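PDB 4PW0: Alpha/beta hydrolase fold protein from Chitinophaga pinensis, which probably works as a serine-type hydrolase of the alpha/beta hydrolase superfamily, acting on a substrate that is not known. Local coordinates for residues Gln17-Asn22 with Leu93-Ala98; Gly23-Tyr28 with Val74-Gly79; Leu39-His44 with Asp105-Ser110; Trp52-Thr57 with Gly182-Arg187; Lys129-Gly134 with Pro225-Gln230. All coordinates share one frame; numbering follows the deposited sequence.

Contact 1: Gln17-Asn22 with Leu93-Ala98; sequences QYIEVN and LEFITA
Glu94 OE2 is gripped by the Tyr26 hydroxyl, on the next strand, and by a water that also meets Asn22 O. From the water's oxygen to Glu94 OE2 is 2.6 Å. The other carboxylate oxygen faces Asn22 directly. Asn22 ND2 donates to the syn lone pair of Glu94 OE1 at 3.1 Å, with the acceptor close to the amide plane and the two flat groups at right angles. Both residues were modelled in two conformers, and these bonds belong to the one described. Glu94 CG sits between the backbone N and the carbonyl carbon (chi1 78°), and the chain then runs straight out toward the strand.

Strand 17-21 is an outermost strand of the alpha/beta hydrolase sheet within the chain, and residues 93-98 of helix 85-98 run at 113° to it. Ile19 and Val21 both point at the helix. Val21 CG1 rests on Glu94 CG at 3.7 Å, while Val21 CG2 presses on Ala98 CB at a tight 3.4 Å. Ile19 reaches two places: its CG2 meets the edge of the Phe95 ring, 3.7 Å from Phe95 CD1, and its own CD1 lies 3.8 Å from Ala98 CB. Cut back to an alanine, Ile19 would lose both branches, which is likely to leave the Phe95 edge and the Ala98 methyl without this cover. Phe95 also stacks on Phe69, and its ring meets those of Tyr26 and Tyr28.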
# COMPACT_ATOMS: atom_id res chain seq x y z
N GLN A 17 28.09 16.71 -8.59
CA GLN A 17 28.77 17.61 -7.68
C GLN A 17 29.65 16.82 -6.73
O GLN A 17 29.49 15.60 -6.57
CB GLN A 17 27.79 18.47 -6.93
CG GLN A 17 26.93 19.33 -7.84
CD GLN A 17 26.02 20.28 -7.09
OE1 GLN A 17 24.78 20.12 -7.06
NE2 GLN A 17 26.61 21.25 -6.44
N TYR A 18 30.60 17.50 -6.12
CA TYR A 18 31.56 16.85 -5.27
C TYR A 18 31.74 17.69 -4.03
O TYR A 18 31.75 18.95 -4.08
CB TYR A 18 32.92 16.64 -5.97
CG TYR A 18 32.83 15.93 -7.28
CD1 TYR A 18 32.77 14.53 -7.37
CD2 TYR A 18 32.70 16.66 -8.44
CE1 TYR A 18 32.62 13.92 -8.59
CE2 TYR A 18 32.54 16.05 -9.67
CZ TYR A 18 32.51 14.68 -9.74
OH TYR A 18 32.35 14.09 -10.97
N ILE A 19 31.89 17.01 -2.90
CA ILE A 19 32.17 17.67 -1.62
C ILE A 19 33.20 16.87 -0.84
O ILE A 19 33.10 15.65 -0.72
CB ILE A 19 30.92 17.98 -0.78
CG1 ILE A 19 31.29 18.81 0.46
CG2 ILE A 19 30.18 16.70 -0.37
CD1 ILE A 19 30.09 19.41 1.16
N GLU A 20 34.24 17.58 -0.36
CA GLU A 20 35.32 16.95 0.38
C GLU A 20 34.99 17.02 1.87
O GLU A 20 34.67 18.11 2.39
CB GLU A 20 36.64 17.67 0.07
CG GLU A 20 36.99 17.78 -1.42
CD GLU A 20 37.79 16.60 -1.95
OE1 GLU A 20 38.41 15.89 -1.13
OE2 GLU A 20 37.83 16.39 -3.18
N VAL A 21 35.03 15.86 2.53
CA VAL A 21 34.60 15.71 3.93
C VAL A 21 35.57 14.76 4.65
O VAL A 21 35.67 13.60 4.27
CB VAL A 21 33.20 15.02 3.97
CG1 VAL A 21 32.68 14.95 5.38
CG2 VAL A 21 32.18 15.75 3.09
N ASN A 22 36.33 15.24 5.64
CA ASN A 22 37.17 14.33 6.43
C ASN A 22 38.04 13.42 5.54
O ASN A 22 38.15 12.20 5.78
CB ASN A 22 36.26 13.49 7.36
CG ASN A 22 37.02 12.59 8.33
OD1 ASN A 22 38.13 12.91 8.78
ND2 ASN A 22 36.40 11.46 8.68
N LEU A 93 26.26 10.11 7.17
CA LEU A 93 25.98 11.23 8.04
C LEU A 93 27.03 12.33 7.93
O LEU A 93 26.67 13.50 7.94
CB LEU A 93 25.86 10.74 9.48
CG LEU A 93 24.53 10.07 9.85
CD1 LEU A 93 24.67 9.32 11.18
CD2 LEU A 93 23.42 11.10 9.89
N GLU A 94 28.30 11.97 7.78
CA GLU A 94 29.35 13.01 7.63
C GLU A 94 29.10 13.79 6.33
O GLU A 94 29.24 15.01 6.28
CB GLU A 94 30.78 12.44 7.75
CG GLU A 94 31.36 11.71 6.55
CD GLU A 94 32.83 11.30 6.67
OE1 GLU A 94 33.45 11.55 7.74
OE2 GLU A 94 33.35 10.70 5.70
N PHE A 95 28.68 13.09 5.28
CA PHE A 95 28.36 13.70 4.01
C PHE A 95 27.18 14.64 4.12
O PHE A 95 27.25 15.78 3.66
CB PHE A 95 28.11 12.61 2.95
CG PHE A 95 27.36 13.08 1.74
CD1 PHE A 95 27.92 13.96 0.83
CD2 PHE A 95 26.04 12.66 1.53
CE1 PHE A 95 27.19 14.41 -0.24
CE2 PHE A 95 25.32 13.11 0.46
CZ PHE A 95 25.88 14.01 -0.43
N ILE A 96 26.08 14.17 4.69
CA ILE A 96 24.85 14.93 4.73
C ILE A 96 25.07 16.19 5.59
O ILE A 96 24.65 17.29 5.23
CB ILE A 96 23.73 14.07 5.33
CG1 ILE A 96 23.41 12.89 4.40
CG2 ILE A 96 22.50 14.92 5.57
CD1 ILE A 96 22.60 11.80 5.09
N THR A 97 25.76 15.99 6.72
CA THR A 97 26.03 17.13 7.59
C THR A 97 26.99 18.14 6.93
O THR A 97 26.79 19.35 7.12
CB THR A 97 26.48 16.68 8.98
OG1 THR A 97 27.60 15.80 8.87
CG2 THR A 97 25.35 16.00 9.69
N ALA A 98 27.93 17.67 6.10
CA ALA A 98 28.82 18.58 5.35
C ALA A 98 28.06 19.46 4.37
O ALA A 98 28.48 20.58 4.08
CB ALA A 98 29.93 17.83 4.65
O HOH W 1 35.93 10.44 5.38

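Contact 2: Gly23-Tyr28 with Val74-Gly79; sequences GTRYAY and VGLSSG
Leu76 is where the loop 74-79 first packs on strand 24-31: its CB touches Ala27 CB at 3.7 Å. It follows Gly75 in a type II' turn from Val74 to Ser77, closed by Ser77 N to Val74 O, and the positive phi of Gly75 suits that corner. The guanidinium of Arg25 is modelled too near Leu76 O, so its exact position is doubtful.

Ser77 comes next. Its OG lies anti to the carbonyl carbon (chi1 -68°) and takes the N-H of Ala27 at 2.9 Å, nearly straight at 171°. The same hydroxyl is bonded to Asp70 O. Ser78 grips Arg25 twice. Ser78 N donates to Arg25 O at 2.8 Å, in the carbonyl plane, and Ser78 OG accepts from Arg25 N at 2.9 Å. A water joins that hydroxyl to Gly23 O. Thr24 CG2 lies 3.6 Å from Ser78 O.

The loop thus lies against the side of the strand that strand 66-69 pairs with farther along. Two serine hydroxyls accept amide protons there, a role that backbone carbonyls fill in a regular sheet. These bonds to Arg25 and Ala27 are all made by neutral groups, so backbone and hydroxyl fix the loop to the strand.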
# COMPACT_ATOMS: atom_id res chain seq x y z
N GLY A 23 38.63 14.00 4.48
CA GLY A 23 39.51 13.28 3.58
C GLY A 23 38.86 12.43 2.48
O GLY A 23 39.53 11.71 1.78
N THR A 24 37.55 12.49 2.34
CA THR A 24 36.83 11.72 1.32
C THR A 24 36.08 12.70 0.39
O THR A 24 35.40 13.64 0.88
CB THR A 24 35.81 10.78 2.01
OG1 THR A 24 36.50 9.86 2.89
CG2 THR A 24 34.97 10.04 1.00
N ARG A 25 36.16 12.45 -0.91
CA ARG A 25 35.39 13.19 -1.91
C ARG A 25 34.10 12.42 -2.16
O ARG A 25 34.17 11.29 -2.63
CB ARG A 25 36.15 13.28 -3.24
CG ARG A 25 35.32 13.78 -4.43
CD ARG A 25 35.75 13.25 -5.81
NE ARG A 25 36.14 11.83 -5.84
CZ ARG A 25 36.29 11.08 -6.94
NH1 ARG A 25 35.98 11.54 -8.16
NH2 ARG A 25 36.69 9.81 -6.81
N TYR A 26 32.97 13.00 -1.79
CA TYR A 26 31.63 12.43 -2.07
C TYR A 26 31.04 13.04 -3.32
O TYR A 26 30.95 14.27 -3.42
CB TYR A 26 30.70 12.63 -0.89
CG TYR A 26 31.04 11.82 0.33
CD1 TYR A 26 30.54 10.53 0.52
CD2 TYR A 26 31.85 12.34 1.32
CE1 TYR A 26 30.85 9.81 1.63
CE2 TYR A 26 32.16 11.61 2.46
CZ TYR A 26 31.65 10.34 2.63
OH TYR A 26 31.97 9.55 3.71
N ALA A 27 30.62 12.17 -4.24
CA ALA A 27 29.92 12.55 -5.44
C ALA A 27 28.39 12.49 -5.19
O ALA A 27 27.87 11.54 -4.58
CB ALA A 27 30.29 11.62 -6.59
N TYR A 28 27.68 13.50 -5.67
CA TYR A 28 26.25 13.57 -5.46
C TYR A 28 25.59 14.42 -6.51
O TYR A 28 26.25 15.13 -7.29
CB TYR A 28 25.94 14.11 -4.06
CG TYR A 28 26.24 15.59 -3.88
CD1 TYR A 28 27.53 16.03 -3.61
CD2 TYR A 28 25.23 16.55 -3.98
CE1 TYR A 28 27.79 17.39 -3.42
CE2 TYR A 28 25.49 17.89 -3.82
CZ TYR A 28 26.78 18.29 -3.52
OH TYR A 28 27.01 19.66 -3.37
N VAL A 74 32.20 4.31 -3.45
CA VAL A 74 31.29 3.86 -4.52
C VAL A 74 31.37 4.83 -5.70
O VAL A 74 31.18 6.02 -5.52
CB VAL A 74 29.85 3.79 -3.99
CG1 VAL A 74 28.89 3.34 -5.10
CG2 VAL A 74 29.78 2.83 -2.83
N GLY A 75 31.60 4.32 -6.90
CA GLY A 75 31.51 5.15 -8.10
C GLY A 75 32.53 6.28 -8.02
O GLY A 75 33.70 6.05 -7.64
N LEU A 76 32.05 7.48 -8.29
CA LEU A 76 32.93 8.68 -8.28
C LEU A 76 33.28 9.17 -6.87
O LEU A 76 34.10 10.09 -6.73
CB LEU A 76 32.30 9.80 -9.10
CG LEU A 76 32.45 9.64 -10.60
CD1 LEU A 76 31.41 10.54 -11.28
CD2 LEU A 76 33.90 9.91 -11.05
N SER A 77 32.70 8.60 -5.81
CA SER A 77 33.20 8.90 -4.48
C SER A 77 34.51 8.21 -4.20
O SER A 77 34.73 7.02 -4.50
CB SER A 77 32.17 8.55 -3.40
OG SER A 77 31.08 9.41 -3.53
N SER A 78 35.42 8.94 -3.57
CA SER A 78 36.72 8.37 -3.28
C SER A 78 36.71 7.48 -2.03
O SER A 78 35.70 7.41 -1.30
CB SER A 78 37.78 9.49 -3.12
OG SER A 78 37.63 10.16 -1.88
N GLY A 79 37.85 6.88 -1.77
CA GLY A 79 38.08 6.15 -0.56
C GLY A 79 37.72 4.67 -0.63
O GLY A 79 37.49 4.11 -1.72
O HOH W 2 39.74 9.46 -0.27

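Contact 3: Leu39-His44 with Asp105-Ser110; sequences LICFQH and DVLGFS
Phe42 and Val106 fit together on the Ile40 side of two neighbouring parallel strands. Phe42 is paired with Gly108, and its ring reaches Val106, where CE1 touches Val106 CG1 at 3.7 Å. The torsion that puts CG beside the backbone N (chi1 -59°) swings the ring back along the strand, its edge toward Leu107 O. On the other face Leu39 is the bump. Its CD1 drops between Asp105 CB, at 3.7 Å, and Leu107 CB, at 4.0 Å. The carboxylate of Asp105 turns away to a salt bridge with Arg128.

Four backbone bonds hold the strands, from Ile40 N to Asp105 O at one end to Phe109 N to Phe42 O, 3.0 Å, at the other. Beyond them the chains stay in step. His44 CB wedges between Phe109 CD2, 3.5 Å away, and Ser110 CB, 3.7 Å away. The His44 and Phe109 side chains run side by side, pointing the same way, with their ring planes oblique at 76°. With an alanine in place of Phe109, the His44 side chain is likely to lose the packing on this side, and Gln43 OE1 the ring edge beside it.

Gln43 OE1 itself accepts from His44 N at 2.9 Å and so pins the turn after the strand. Ser110 follows strand 104-109 with a positive phi (64°), consistent with the strained backbone of a nucleophile elbow, in a Gly-Phe-Ser-Leu-Gly sequence. Ser110 is thus probably the nucleophile, with His262 beside it. The paired strands and the Phe109–His44 packing would help to set where its hydroxyl is presented.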
# COMPACT_ATOMS: atom_id res chain seq x y z
N LEU A 39 14.78 15.13 0.59
CA LEU A 39 14.72 13.66 0.64
C LEU A 39 16.10 13.17 0.24
O LEU A 39 16.57 13.41 -0.89
CB LEU A 39 13.69 13.16 -0.36
CG LEU A 39 13.60 11.64 -0.45
CD1 LEU A 39 13.15 11.02 0.86
CD2 LEU A 39 12.67 11.25 -1.59
N ILE A 40 16.75 12.46 1.15
CA ILE A 40 18.07 11.86 0.89
C ILE A 40 17.86 10.37 0.53
O ILE A 40 17.19 9.65 1.26
CB ILE A 40 19.01 11.90 2.10
CG1 ILE A 40 19.01 13.28 2.79
CG2 ILE A 40 20.43 11.49 1.70
CD1 ILE A 40 19.45 14.41 1.89
N CYS A 41 18.43 9.95 -0.57
CA CYS A 41 18.24 8.63 -1.15
C CYS A 41 19.48 7.77 -1.01
O CYS A 41 20.60 8.24 -1.26
CB CYS A 41 17.84 8.73 -2.63
SG CYS A 41 16.32 9.66 -2.90
N PHE A 42 19.28 6.52 -0.65
CA PHE A 42 20.34 5.57 -0.34
C PHE A 42 20.21 4.35 -1.23
O PHE A 42 19.17 3.70 -1.25
CB PHE A 42 20.31 5.14 1.14
CG PHE A 42 20.45 6.29 2.11
CD1 PHE A 42 19.40 7.14 2.37
CD2 PHE A 42 21.65 6.49 2.79
CE1 PHE A 42 19.52 8.20 3.28
CE2 PHE A 42 21.77 7.55 3.68
CZ PHE A 42 20.73 8.41 3.90
N GLN A 43 21.27 4.08 -1.97
CA GLN A 43 21.22 3.17 -3.13
C GLN A 43 21.37 1.68 -2.81
O GLN A 43 21.82 1.29 -1.72
CB GLN A 43 22.29 3.64 -4.14
CG GLN A 43 22.31 3.03 -5.53
CD GLN A 43 21.01 3.15 -6.27
OE1 GLN A 43 19.96 2.62 -5.85
NE2 GLN A 43 21.04 3.91 -7.37
N HIS A 44 20.98 0.85 -3.78
CA HIS A 44 21.12 -0.61 -3.69
C HIS A 44 22.51 -1.16 -3.89
O HIS A 44 23.41 -0.42 -4.27
CB HIS A 44 20.17 -1.25 -4.72
CG HIS A 44 20.59 -1.12 -6.17
ND1 HIS A 44 21.55 -1.93 -6.73
CD2 HIS A 44 20.13 -0.36 -7.18
CE1 HIS A 44 21.69 -1.63 -8.02
NE2 HIS A 44 20.82 -0.71 -8.32
N ASP A 105 14.09 13.83 5.14
CA ASP A 105 13.45 12.53 4.94
C ASP A 105 14.48 11.62 4.28
O ASP A 105 15.44 12.07 3.65
CB ASP A 105 12.24 12.68 4.02
CG ASP A 105 11.14 13.53 4.63
OD1 ASP A 105 10.88 13.42 5.87
OD2 ASP A 105 10.48 14.25 3.84
N VAL A 106 14.24 10.30 4.38
CA VAL A 106 15.14 9.32 3.76
C VAL A 106 14.36 8.28 2.96
O VAL A 106 13.26 7.89 3.33
CB VAL A 106 16.05 8.61 4.78
CG1 VAL A 106 16.93 9.63 5.48
CG2 VAL A 106 15.25 7.82 5.81
N LEU A 107 15.02 7.82 1.88
CA LEU A 107 14.50 6.72 1.05
C LEU A 107 15.65 5.75 0.87
O LEU A 107 16.70 6.11 0.34
CB LEU A 107 14.02 7.24 -0.30
CG LEU A 107 13.46 6.21 -1.31
CD1 LEU A 107 12.78 6.98 -2.44
CD2 LEU A 107 14.51 5.40 -1.88
N GLY A 108 15.49 4.51 1.32
CA GLY A 108 16.54 3.52 1.20
C GLY A 108 16.03 2.32 0.42
O GLY A 108 15.01 1.73 0.79
N PHE A 109 16.79 1.94 -0.62
CA PHE A 109 16.48 0.76 -1.42
C PHE A 109 17.54 -0.31 -1.16
O PHE A 109 18.73 -0.05 -1.30
CB PHE A 109 16.48 1.16 -2.90
CG PHE A 109 16.27 0.01 -3.89
CD1 PHE A 109 15.38 -1.01 -3.61
CD2 PHE A 109 16.93 -0.00 -5.12
CE1 PHE A 109 15.18 -2.05 -4.51
CE2 PHE A 109 16.70 -1.01 -6.03
CZ PHE A 109 15.83 -2.04 -5.72
N SER A 110 17.10 -1.51 -0.75
CA SER A 110 17.96 -2.70 -0.62
C SER A 110 19.01 -2.39 0.49
O SER A 110 18.60 -2.05 1.61
CB SER A 110 18.52 -3.07 -1.97
OG SER A 110 19.34 -4.23 -1.82

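Contact 4: Trp52-Thr57 with Gly182-Arg187; sequences WDPLIT and GRLYER
The backbones come nearest at Asp53 and Leu184, CA to CA 6.4 Å, where the start of helix 54-61 faces the last part of helix 171-184. Asp53 is the N-cap of helix 54-61, and its carboxylate does two jobs. Arg183 grips it side-on with two nitrogens in a salt bridge. NE reaches Asp53 OD1 at 2.8 Å and almost straight (172°), within the guanidinium plane and on the syn side of the oxygen. NH2 reaches Asp53 OD2 at 2.7 Å, from above the carboxylate plane. The two flat groups are 28° apart. Asp53 OD1 also caps the helix by accepting from Leu55 N at 3.0 Å, on the opposite face of the carboxylate from NE. The helix start and the arginine would both be expected to favour the charged form of Asp53.

Helix 171-184 is one of four that come between strands 127-133 and 226-231, the place where alpha/beta hydrolases commonly insert a cap. The salt bridge would then tie a probable cap to the core fold. The bend of Arg183 at chi3 (-57°) turns NE toward Asp53, while CD rests on Leu55 CD1 at 3.5 Å. Pro54 packs beside it, with CG 3.4 Å from Arg183 O and CB 3.5 Å from Glu186 OE1. Leu184 CD2 reaches back to Trp52 O at 3.6 Å. Arg183 NH2 has a further bond to Tyr266 O, and Pro269 packs on Asp53, Leu55 and Arg183.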
# COMPACT_ATOMS: atom_id res chain seq x y z
N TRP A 52 19.62 4.93 -10.26
CA TRP A 52 18.34 5.49 -9.88
C TRP A 52 17.42 5.63 -11.09
O TRP A 52 17.87 6.08 -12.15
CB TRP A 52 18.48 6.84 -9.16
CG TRP A 52 19.08 6.73 -7.80
CD1 TRP A 52 20.37 7.09 -7.43
CD2 TRP A 52 18.45 6.23 -6.63
NE1 TRP A 52 20.57 6.80 -6.10
CE2 TRP A 52 19.40 6.30 -5.58
CE3 TRP A 52 17.17 5.73 -6.34
CZ2 TRP A 52 19.13 5.83 -4.29
CZ3 TRP A 52 16.90 5.29 -5.06
CH2 TRP A 52 17.88 5.34 -4.05
N ASP A 53 16.15 5.30 -10.91
CA ASP A 53 15.16 5.37 -11.98
C ASP A 53 14.77 6.84 -12.15
O ASP A 53 14.26 7.45 -11.22
CB ASP A 53 13.95 4.55 -11.54
CG ASP A 53 12.87 4.43 -12.57
OD1 ASP A 53 12.86 5.17 -13.60
OD2 ASP A 53 12.02 3.52 -12.34
N PRO A 54 15.03 7.39 -13.36
CA PRO A 54 14.63 8.79 -13.56
C PRO A 54 13.15 9.08 -13.37
O PRO A 54 12.80 10.15 -12.90
CB PRO A 54 15.02 9.07 -15.02
CG PRO A 54 15.14 7.76 -15.68
CD PRO A 54 15.56 6.77 -14.60
N LEU A 55 12.26 8.10 -13.62
CA LEU A 55 10.87 8.37 -13.32
C LEU A 55 10.62 8.64 -11.85
O LEU A 55 9.77 9.44 -11.47
CB LEU A 55 9.95 7.23 -13.77
CG LEU A 55 9.48 7.24 -15.18
CD1 LEU A 55 8.56 6.10 -15.50
CD2 LEU A 55 8.79 8.56 -15.53
N ILE A 56 11.37 7.93 -11.00
CA ILE A 56 11.20 8.07 -9.59
C ILE A 56 11.87 9.33 -9.06
O ILE A 56 11.26 10.12 -8.31
CB ILE A 56 11.72 6.81 -8.87
CG1 ILE A 56 10.85 5.61 -9.31
CG2 ILE A 56 11.65 7.02 -7.38
CD1 ILE A 56 11.28 4.28 -8.73
N THR A 57 13.11 9.56 -9.49
CA THR A 57 13.78 10.75 -8.99
C THR A 57 13.18 12.04 -9.58
O THR A 57 13.04 13.01 -8.82
CB THR A 57 15.28 10.71 -9.25
OG1 THR A 57 15.52 10.63 -10.66
CG2 THR A 57 15.97 9.57 -8.50
N GLY A 182 15.76 0.55 -20.25
CA GLY A 182 15.75 1.68 -21.14
C GLY A 182 15.72 3.00 -20.38
O GLY A 182 16.34 3.97 -20.79
N ARG A 183 14.96 3.08 -19.28
CA ARG A 183 14.93 4.29 -18.50
C ARG A 183 16.34 4.61 -17.97
O ARG A 183 16.70 5.79 -17.92
CB ARG A 183 13.93 4.22 -17.38
CG ARG A 183 12.49 4.14 -17.87
CD ARG A 183 11.42 4.57 -16.91
NE ARG A 183 11.50 3.79 -15.68
CZ ARG A 183 11.03 2.55 -15.53
NH1 ARG A 183 10.43 1.92 -16.53
NH2 ARG A 183 11.22 1.94 -14.35
N LEU A 184 17.14 3.60 -17.65
CA LEU A 184 18.52 3.79 -17.14
C LEU A 184 19.49 4.27 -18.23
O LEU A 184 20.59 4.74 -17.94
CB LEU A 184 19.09 2.52 -16.51
CG LEU A 184 18.29 2.10 -15.25
CD1 LEU A 184 18.95 0.89 -14.64
CD2 LEU A 184 18.14 3.16 -14.21
N TYR A 185 19.02 4.21 -19.49
CA TYR A 185 19.76 4.73 -20.67
C TYR A 185 19.63 6.25 -20.85
O TYR A 185 20.40 6.87 -21.64
CB TYR A 185 19.33 3.99 -21.91
CG TYR A 185 20.21 3.99 -23.20
CD1 TYR A 185 21.49 3.46 -23.20
CD2 TYR A 185 19.68 4.40 -24.42
CE1 TYR A 185 22.24 3.38 -24.39
CE2 TYR A 185 20.42 4.33 -25.60
CZ TYR A 185 21.70 3.86 -25.57
OH TYR A 185 22.46 3.76 -26.76
N GLU A 186 18.66 6.82 -20.19
CA GLU A 186 18.29 8.21 -20.40
C GLU A 186 19.40 9.18 -20.03
O GLU A 186 19.52 10.22 -20.73
CB GLU A 186 17.01 8.59 -19.65
CG GLU A 186 16.45 9.92 -20.15
CD GLU A 186 15.85 10.79 -19.12
OE1 GLU A 186 16.10 10.60 -17.94
OE2 GLU A 186 15.12 11.70 -19.52
N ARG A 187 20.20 8.85 -19.01
CA ARG A 187 21.32 9.71 -18.63
C ARG A 187 22.37 9.50 -19.67
O ARG A 187 23.08 8.46 -19.69
CB ARG A 187 21.84 9.37 -17.21
CG ARG A 187 23.03 10.15 -16.70
CD ARG A 187 22.67 11.41 -15.94
NE ARG A 187 23.87 12.18 -15.60
CZ ARG A 187 23.83 13.30 -14.88
NH1 ARG A 187 22.69 13.78 -14.43
NH2 ARG A 187 24.95 13.91 -14.60

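Contact 5: Lys129-Gly134 with Pro225-Gln230; sequences KIIIVG and PVFVVQ
Five backbone bonds zip Lys129-Gly134 to Pro225-Gln230 as neighbouring parallel strands. They begin with Ile130 N to Pro225 O, 3.0 Å, and end with Gly134 N to Val229 O, also 3.0 Å. The shortest is Phe227 N to Ile130 O, 2.8 Å. Four CA-H...O contacts fill in between them. The strand directions differ by only 10°.

Side chains on the two faces meet less tightly. On one face Val226 fits between two isoleucines, with CG2 4.1 Å from Ile130 CB and CG1 4.0 Å from Ile132 CD1. On the other, Ile131 CG2 comes to 4.2 Å from Phe227 CD2 in the conformer described. Val229 CG2 lies over one face of that ring, near its rim. Gln230 closes the end: a bend at chi2 (54°) brings NE2 to 3.6 Å from Gly134 CA. The same NE2 bonds to Asp234 OD2, the probable acid of the Ser-His-Asp triad, and may help to hold it in place. Gly134 turns out of the strand with a positive phi that suits glycine.

At the other end Lys129 stretches away, and its NZ meets the carbonyls of Phe279, Leu280 and Tyr283. Helix 111-122 packs on Ile130 and Ile132, while helix 269-282 covers Ile131, Val133 and Phe227. Strand 104-109 flanks Lys129-Gly134, and strand 252-257 flanks Pro225-Gln230.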
# COMPACT_ATOMS: atom_id res chain seq x y z
N LYS A 129 10.70 11.50 7.99
CA LYS A 129 9.99 10.30 7.52
C LYS A 129 10.96 9.39 6.79
O LYS A 129 11.98 9.83 6.25
CB LYS A 129 8.87 10.70 6.56
CG LYS A 129 7.80 11.59 7.21
CD LYS A 129 6.64 11.90 6.27
CE LYS A 129 5.69 12.90 6.82
NZ LYS A 129 4.53 13.24 6.01
N ILE A 130 10.58 8.11 6.75
CA ILE A 130 11.44 7.05 6.20
C ILE A 130 10.67 6.25 5.15
O ILE A 130 9.54 5.82 5.40
CB ILE A 130 11.86 6.10 7.33
CG1 ILE A 130 12.56 6.86 8.46
CG2 ILE A 130 12.70 4.94 6.83
CD1 ILE A 130 12.84 5.99 9.67
N ILE A 131 11.33 5.99 4.01
CA ILE A 131 10.82 5.05 3.00
C ILE A 131 11.83 3.92 2.87
O ILE A 131 13.02 4.18 2.69
CB ILE A 131 10.62 5.73 1.64
CG1 ILE A 131 9.68 6.92 1.78
CG2 ILE A 131 10.10 4.72 0.62
CD1 ILE A 131 9.96 8.01 0.76
N ILE A 132 11.36 2.67 2.96
CA ILE A 132 12.17 1.47 2.84
C ILE A 132 11.62 0.69 1.66
O ILE A 132 10.44 0.33 1.67
CB ILE A 132 12.14 0.60 4.11
CG1 ILE A 132 12.70 1.36 5.29
CG2 ILE A 132 12.89 -0.72 3.86
CD1 ILE A 132 12.51 0.66 6.61
N VAL A 133 12.48 0.41 0.68
CA VAL A 133 12.09 -0.37 -0.51
C VAL A 133 12.96 -1.61 -0.58
O VAL A 133 14.19 -1.49 -0.50
CB VAL A 133 12.23 0.43 -1.80
CG1 VAL A 133 11.76 -0.37 -2.99
CG2 VAL A 133 11.53 1.77 -1.68
N GLY A 134 12.36 -2.78 -0.75
CA GLY A 134 13.15 -3.96 -1.04
C GLY A 134 14.19 -4.30 0.01
O GLY A 134 15.35 -4.59 -0.34
N PRO A 225 7.29 7.97 11.17
CA PRO A 225 6.46 7.42 10.08
C PRO A 225 7.35 6.71 9.04
O PRO A 225 8.38 7.26 8.61
CB PRO A 225 5.81 8.65 9.46
CG PRO A 225 6.04 9.77 10.44
CD PRO A 225 7.32 9.43 11.13
N VAL A 226 6.94 5.51 8.65
CA VAL A 226 7.69 4.71 7.68
C VAL A 226 6.74 4.25 6.59
O VAL A 226 5.59 3.85 6.87
CB VAL A 226 8.35 3.47 8.34
CG1 VAL A 226 9.21 2.71 7.34
CG2 VAL A 226 9.21 3.90 9.53
N PHE A 227 7.24 4.22 5.36
CA PHE A 227 6.50 3.64 4.25
C PHE A 227 7.36 2.51 3.69
O PHE A 227 8.50 2.77 3.25
CB PHE A 227 6.28 4.71 3.20
CG PHE A 227 5.59 4.25 1.96
CD1 PHE A 227 4.61 3.26 2.00
CD2 PHE A 227 5.91 4.82 0.75
CE1 PHE A 227 3.92 2.88 0.85
CE2 PHE A 227 5.23 4.45 -0.40
CZ PHE A 227 4.27 3.46 -0.36
N VAL A 228 6.85 1.28 3.75
CA VAL A 228 7.61 0.09 3.36
C VAL A 228 6.98 -0.41 2.05
O VAL A 228 5.78 -0.66 2.01
CB VAL A 228 7.51 -1.02 4.42
CG1 VAL A 228 8.26 -2.24 3.97
CG2 VAL A 228 8.01 -0.56 5.79
N VAL A 229 7.81 -0.58 1.02
CA VAL A 229 7.36 -1.06 -0.30
C VAL A 229 8.13 -2.33 -0.66
O VAL A 229 9.36 -2.45 -0.46
CB VAL A 229 7.62 0.01 -1.37
CG1 VAL A 229 7.34 -0.51 -2.78
CG2 VAL A 229 6.80 1.25 -1.08
N GLN A 230 7.40 -3.30 -1.20
CA GLN A 230 8.01 -4.56 -1.63
C GLN A 230 7.15 -5.20 -2.72
O GLN A 230 5.97 -4.87 -2.85
CB GLN A 230 8.15 -5.45 -0.38
CG GLN A 230 8.80 -6.81 -0.55
CD GLN A 230 10.15 -6.74 -1.21
OE1 GLN A 230 10.23 -6.49 -2.42
NE2 GLN A 230 11.22 -6.98 -0.47

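Contacts 1, 2, 3 and 5 all reach one mixed sheet of eight strands. Contacts 1 and 2 sit at its 17-21 end, with centres about 9 Å apart, and meet through the neighbouring strands 17-21 and 24-31. Contacts 3 and 5 lie nearer the middle, their centres also about 9 Å apart, and are sewn together by backbone bonds between strands 104-109 and 127-133. Contacts 2 and 5, centres about 26 Å apart, are on opposite sides of the chain's centre. Contact 4 joins helix 171-184, probably part of a cap, to helix 54-61, and Trp52 packs on contact 3. Along the chain, contacts 1, 2 and 3 close before contact 5 opens. Contact 4 spans the opening of contact 5. Contacts 3 and 5 frame the probable active site.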